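Local coordinates for aeromonas extracellular serine protease (Aeromonas sobria, PDB 3WQB), which cleaves peptide bonds after paired basic residues, one of them lysine, as a calcium-binding, furin-like serine protease that probably acts as a potent virulence factor, at residues N243-N255 against G527-Y539. The protein carries 1 engineered substitution. Numbering follows the deposited sequence.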
# COMPACT_ATOMS: atom_id res chain seq x y z
N ASN A 243 -8.16 5.51 -5.66
CA ASN A 243 -8.67 4.88 -4.47
C ASN A 243 -7.70 3.76 -4.11
O ASN A 243 -7.22 3.05 -5.00
CB ASN A 243 -10.07 4.34 -4.73
CG ASN A 243 -10.71 3.78 -3.50
OD1 ASN A 243 -10.31 2.73 -3.00
ND2 ASN A 243 -11.74 4.46 -3.00
N SER A 244 -7.37 3.64 -2.83
CA SER A 244 -6.40 2.64 -2.37
C SER A 244 -6.81 1.17 -2.50
O SER A 244 -5.98 0.27 -2.29
CB SER A 244 -5.97 2.97 -0.93
OG SER A 244 -7.08 3.07 -0.07
N ASN A 245 -8.07 0.92 -2.85
CA ASN A 245 -8.53 -0.43 -3.18
C ASN A 245 -8.23 -0.84 -4.63
O ASN A 245 -8.46 -1.99 -5.01
CB ASN A 245 -10.03 -0.61 -2.90
CG ASN A 245 -10.32 -1.19 -1.52
OD1 ASN A 245 -9.60 -2.06 -1.04
ND2 ASN A 245 -11.42 -0.76 -0.90
N LEU A 246 -7.72 0.08 -5.46
CA LEU A 246 -7.46 -0.29 -6.86
C LEU A 246 -6.29 -1.26 -7.03
O LEU A 246 -6.35 -2.15 -7.88
CB LEU A 246 -7.26 0.94 -7.75
CG LEU A 246 -8.46 1.86 -7.94
CD1 LEU A 246 -8.07 3.06 -8.80
CD2 LEU A 246 -9.65 1.11 -8.55
N ASP A 247 -5.24 -1.09 -6.24
CA ASP A 247 -4.10 -2.00 -6.31
C ASP A 247 -4.49 -3.29 -5.59
O ASP A 247 -4.76 -3.25 -4.38
CB ASP A 247 -2.87 -1.35 -5.67
CG ASP A 247 -1.67 -2.29 -5.55
OD1 ASP A 247 -1.80 -3.52 -5.80
OD2 ASP A 247 -0.59 -1.78 -5.20
N PRO A 248 -4.59 -4.42 -6.32
CA PRO A 248 -5.07 -5.66 -5.71
C PRO A 248 -4.37 -6.09 -4.40
O PRO A 248 -5.00 -6.65 -3.51
CB PRO A 248 -4.87 -6.71 -6.81
CG PRO A 248 -3.87 -6.11 -7.74
CD PRO A 248 -4.13 -4.64 -7.71
N SER A 249 -3.08 -5.79 -4.28
CA SER A 249 -2.34 -6.19 -3.08
C SER A 249 -2.84 -5.47 -1.83
O SER A 249 -2.69 -5.98 -0.71
CB SER A 249 -0.85 -5.91 -3.26
OG SER A 249 -0.35 -6.64 -4.36
N ASN A 250 -3.43 -4.30 -2.01
CA ASN A 250 -3.85 -3.49 -0.87
C ASN A 250 -5.10 -4.00 -0.18
O ASN A 250 -5.48 -3.46 0.85
CB ASN A 250 -4.06 -2.03 -1.28
CG ASN A 250 -2.77 -1.34 -1.65
OD1 ASN A 250 -1.67 -1.85 -1.40
ND2 ASN A 250 -2.90 -0.15 -2.24
N SER A 251 -5.74 -5.02 -0.74
CA SER A 251 -6.94 -5.61 -0.12
C SER A 251 -6.70 -7.03 0.40
O SER A 251 -7.66 -7.76 0.66
CB SER A 251 -8.13 -5.58 -1.10
OG SER A 251 -7.80 -6.26 -2.30
N ASN A 252 -5.44 -7.42 0.57
CA ASN A 252 -5.13 -8.79 0.97
C ASN A 252 -5.19 -9.06 2.46
O ASN A 252 -4.86 -10.18 2.88
CB ASN A 252 -3.79 -9.27 0.40
CG ASN A 252 -2.60 -8.65 1.10
OD1 ASN A 252 -2.74 -7.76 1.94
ND2 ASN A 252 -1.41 -9.14 0.77
N PHE A 253 -5.60 -8.07 3.24
CA PHE A 253 -5.69 -8.16 4.71
C PHE A 253 -4.35 -8.18 5.43
O PHE A 253 -4.17 -7.46 6.40
CB PHE A 253 -6.58 -9.32 5.17
CG PHE A 253 -6.67 -9.46 6.66
CD1 PHE A 253 -7.40 -8.53 7.41
CD2 PHE A 253 -6.03 -10.50 7.33
CE1 PHE A 253 -7.50 -8.65 8.78
CE2 PHE A 253 -6.12 -10.62 8.71
CZ PHE A 253 -6.86 -9.70 9.43
N TRP A 254 -3.42 -9.02 4.96
CA TRP A 254 -2.10 -9.14 5.60
C TRP A 254 -1.34 -7.83 5.55
O TRP A 254 -0.59 -7.51 6.48
CB TRP A 254 -1.29 -10.29 4.98
CG TRP A 254 -2.15 -11.50 4.82
CD1 TRP A 254 -2.57 -12.06 3.65
CD2 TRP A 254 -2.80 -12.24 5.88
NE1 TRP A 254 -3.40 -13.13 3.91
CE2 TRP A 254 -3.57 -13.25 5.26
CE3 TRP A 254 -2.79 -12.15 7.28
CZ2 TRP A 254 -4.33 -14.18 6.01
CZ3 TRP A 254 -3.53 -13.08 8.02
CH2 TRP A 254 -4.29 -14.07 7.38
N ASN A 255 -1.56 -7.03 4.50
CA ASN A 255 -0.99 -5.70 4.43
C ASN A 255 -1.75 -4.73 5.31
O ASN A 255 -2.98 -4.61 5.20
CB ASN A 255 -1.04 -5.18 3.00
CG ASN A 255 0.07 -5.72 2.15
OD1 ASN A 255 1.18 -5.92 2.64
ND2 ASN A 255 -0.20 -5.93 0.86
N GLY A 527 -15.48 -4.79 -17.85
CA GLY A 527 -15.91 -4.36 -16.53
C GLY A 527 -14.98 -4.93 -15.48
O GLY A 527 -13.77 -5.01 -15.68
N LEU A 528 -15.55 -5.33 -14.35
CA LEU A 528 -14.79 -5.89 -13.25
C LEU A 528 -14.90 -7.40 -13.30
O LEU A 528 -15.97 -7.93 -13.58
CB LEU A 528 -15.32 -5.39 -11.91
CG LEU A 528 -15.39 -3.88 -11.67
CD1 LEU A 528 -15.87 -3.61 -10.25
CD2 LEU A 528 -14.05 -3.21 -11.93
N ARG A 529 -13.79 -8.08 -13.02
CA ARG A 529 -13.77 -9.54 -12.95
C ARG A 529 -13.03 -9.94 -11.68
O ARG A 529 -11.80 -9.84 -11.61
CB ARG A 529 -13.08 -10.14 -14.19
CG ARG A 529 -13.84 -10.00 -15.52
CD ARG A 529 -15.21 -10.68 -15.45
NE ARG A 529 -15.95 -10.63 -16.71
CZ ARG A 529 -16.76 -9.64 -17.08
NH1 ARG A 529 -16.94 -8.58 -16.29
NH2 ARG A 529 -17.39 -9.70 -18.24
N ASP A 530 -13.79 -10.34 -10.66
CA ASP A 530 -13.24 -10.66 -9.33
C ASP A 530 -12.30 -9.56 -8.82
O ASP A 530 -11.22 -9.83 -8.29
CB ASP A 530 -12.50 -12.01 -9.34
CG ASP A 530 -13.41 -13.21 -9.54
OD1 ASP A 530 -14.62 -13.12 -9.23
OD2 ASP A 530 -12.89 -14.26 -9.98
N MET A 531 -12.72 -8.31 -8.99
CA MET A 531 -11.93 -7.22 -8.43
C MET A 531 -12.12 -7.21 -6.92
O MET A 531 -13.25 -7.18 -6.44
CB MET A 531 -12.33 -5.87 -9.01
CG MET A 531 -11.42 -4.78 -8.48
SD MET A 531 -11.85 -3.13 -9.00
CE MET A 531 -11.33 -2.20 -7.56
N ARG A 532 -11.02 -7.24 -6.18
CA ARG A 532 -11.07 -7.35 -4.73
C ARG A 532 -10.96 -5.98 -4.06
O ARG A 532 -10.19 -5.11 -4.50
CB ARG A 532 -10.00 -8.30 -4.20
CG ARG A 532 -10.22 -8.71 -2.75
CD ARG A 532 -9.18 -9.70 -2.27
NE ARG A 532 -7.84 -9.14 -2.42
CZ ARG A 532 -6.72 -9.84 -2.36
NH1 ARG A 532 -6.76 -11.15 -2.14
NH2 ARG A 532 -5.55 -9.23 -2.51
N MET A 533 -11.77 -5.81 -3.01
CA MET A 533 -11.72 -4.61 -2.17
C MET A 533 -11.80 -5.03 -0.71
O MET A 533 -12.37 -6.08 -0.39
CB MET A 533 -12.87 -3.66 -2.52
CG MET A 533 -12.79 -3.10 -3.93
SD MET A 533 -14.40 -2.64 -4.62
CE MET A 533 -15.05 -4.25 -5.02
N LEU A 534 -11.22 -4.22 0.17
CA LEU A 534 -11.29 -4.49 1.61
C LEU A 534 -11.84 -3.27 2.34
O LEU A 534 -11.59 -2.13 1.93
CB LEU A 534 -9.91 -4.89 2.14
CG LEU A 534 -9.83 -5.18 3.64
CD1 LEU A 534 -8.89 -6.32 3.93
CD2 LEU A 534 -9.42 -3.95 4.46
N SER A 535 -12.60 -3.50 3.40
CA SER A 535 -12.98 -2.42 4.30
C SER A 535 -12.62 -2.72 5.74
O SER A 535 -12.84 -3.84 6.24
CB SER A 535 -14.47 -2.11 4.21
OG SER A 535 -14.80 -1.13 5.17
N ASN A 536 -12.10 -1.70 6.41
CA ASN A 536 -11.82 -1.73 7.84
C ASN A 536 -12.93 -1.10 8.68
O ASN A 536 -12.87 -1.11 9.92
CB ASN A 536 -10.50 -1.02 8.12
CG ASN A 536 -9.31 -1.77 7.59
OD1 ASN A 536 -9.20 -2.99 7.79
ND2 ASN A 536 -8.38 -1.07 6.93
N LYS A 537 -13.93 -0.52 8.01
CA LYS A 537 -14.97 0.27 8.68
C LYS A 537 -15.75 -0.48 9.75
O LYS A 537 -16.29 0.14 10.67
CB LYS A 537 -15.91 0.85 7.63
CG LYS A 537 -17.15 1.55 8.16
CD LYS A 537 -16.80 2.83 8.93
CE LYS A 537 -18.05 3.53 9.43
NZ LYS A 537 -18.89 4.08 8.32
N PHE A 538 -15.82 -1.80 9.62
CA PHE A 538 -16.72 -2.61 10.44
C PHE A 538 -16.04 -3.24 11.65
O PHE A 538 -16.61 -4.09 12.33
CB PHE A 538 -17.40 -3.68 9.57
CG PHE A 538 -18.02 -3.11 8.33
CD1 PHE A 538 -19.20 -2.40 8.39
CD2 PHE A 538 -17.40 -3.29 7.09
CE1 PHE A 538 -19.77 -1.87 7.24
CE2 PHE A 538 -17.97 -2.76 5.92
CZ PHE A 538 -19.16 -2.06 6.01
N TYR A 539 -14.81 -2.81 11.93
CA TYR A 539 -14.01 -3.38 13.00
C TYR A 539 -14.76 -3.38 14.32
O TYR A 539 -15.17 -2.33 14.83
CB TYR A 539 -12.72 -2.57 13.14
CG TYR A 539 -11.66 -3.22 14.00
CD1 TYR A 539 -10.67 -4.00 13.42
CD2 TYR A 539 -11.66 -3.06 15.39
CE1 TYR A 539 -9.69 -4.61 14.21
CE2 TYR A 539 -10.68 -3.66 16.18
CZ TYR A 539 -9.70 -4.43 15.58
OH TYR A 539 -8.73 -5.03 16.35
O HOH W 1 -8.52 -4.41 -6.63
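Asn245 grips the backbone of Leu534 with both ends of its amide, joining the loop before strand 255-261 of the subtilisin domain to strand 527-535 of the P-domain. Its OD1 accepts from Leu534 N at 3.0 Å, the donor standing above the carbonyl plane, while ND2 donates a hydrogen bond to Leu534 O at 3.1 Å. Carrying both a donor and an acceptor, asparagine suits a strand residue whose N and O lie on the same side. A water bridges Asn245 O and Arg532 O. Next, Leu246 lays its CD2 methyl against Met531 CE, the terminal methyl of the thioether, 3.8 Å away, the two side chains crossing obliquely. Pro248, which opens the 3-10 turn, turns its carbonyl to the edge of the Arg532 guanidinium, where NH2 binds Pro248 O at 2.8 Å; NH1 pairs with Asp197 on helix 191-205. Small enough to approach the strand closely, Ser251 holds OG between its backbone N and carbonyl carbon (chi1 57°), donating to Pro248 O and accepting from Arg532 NE at 2.9 Å, near the guanidinium plane. Asn252 CA lies over the rim of one guanidinium face. At the Phe253 ring edge, near its plane, apolar Leu534 CD1 packs 4.0 Å from Phe253 CB.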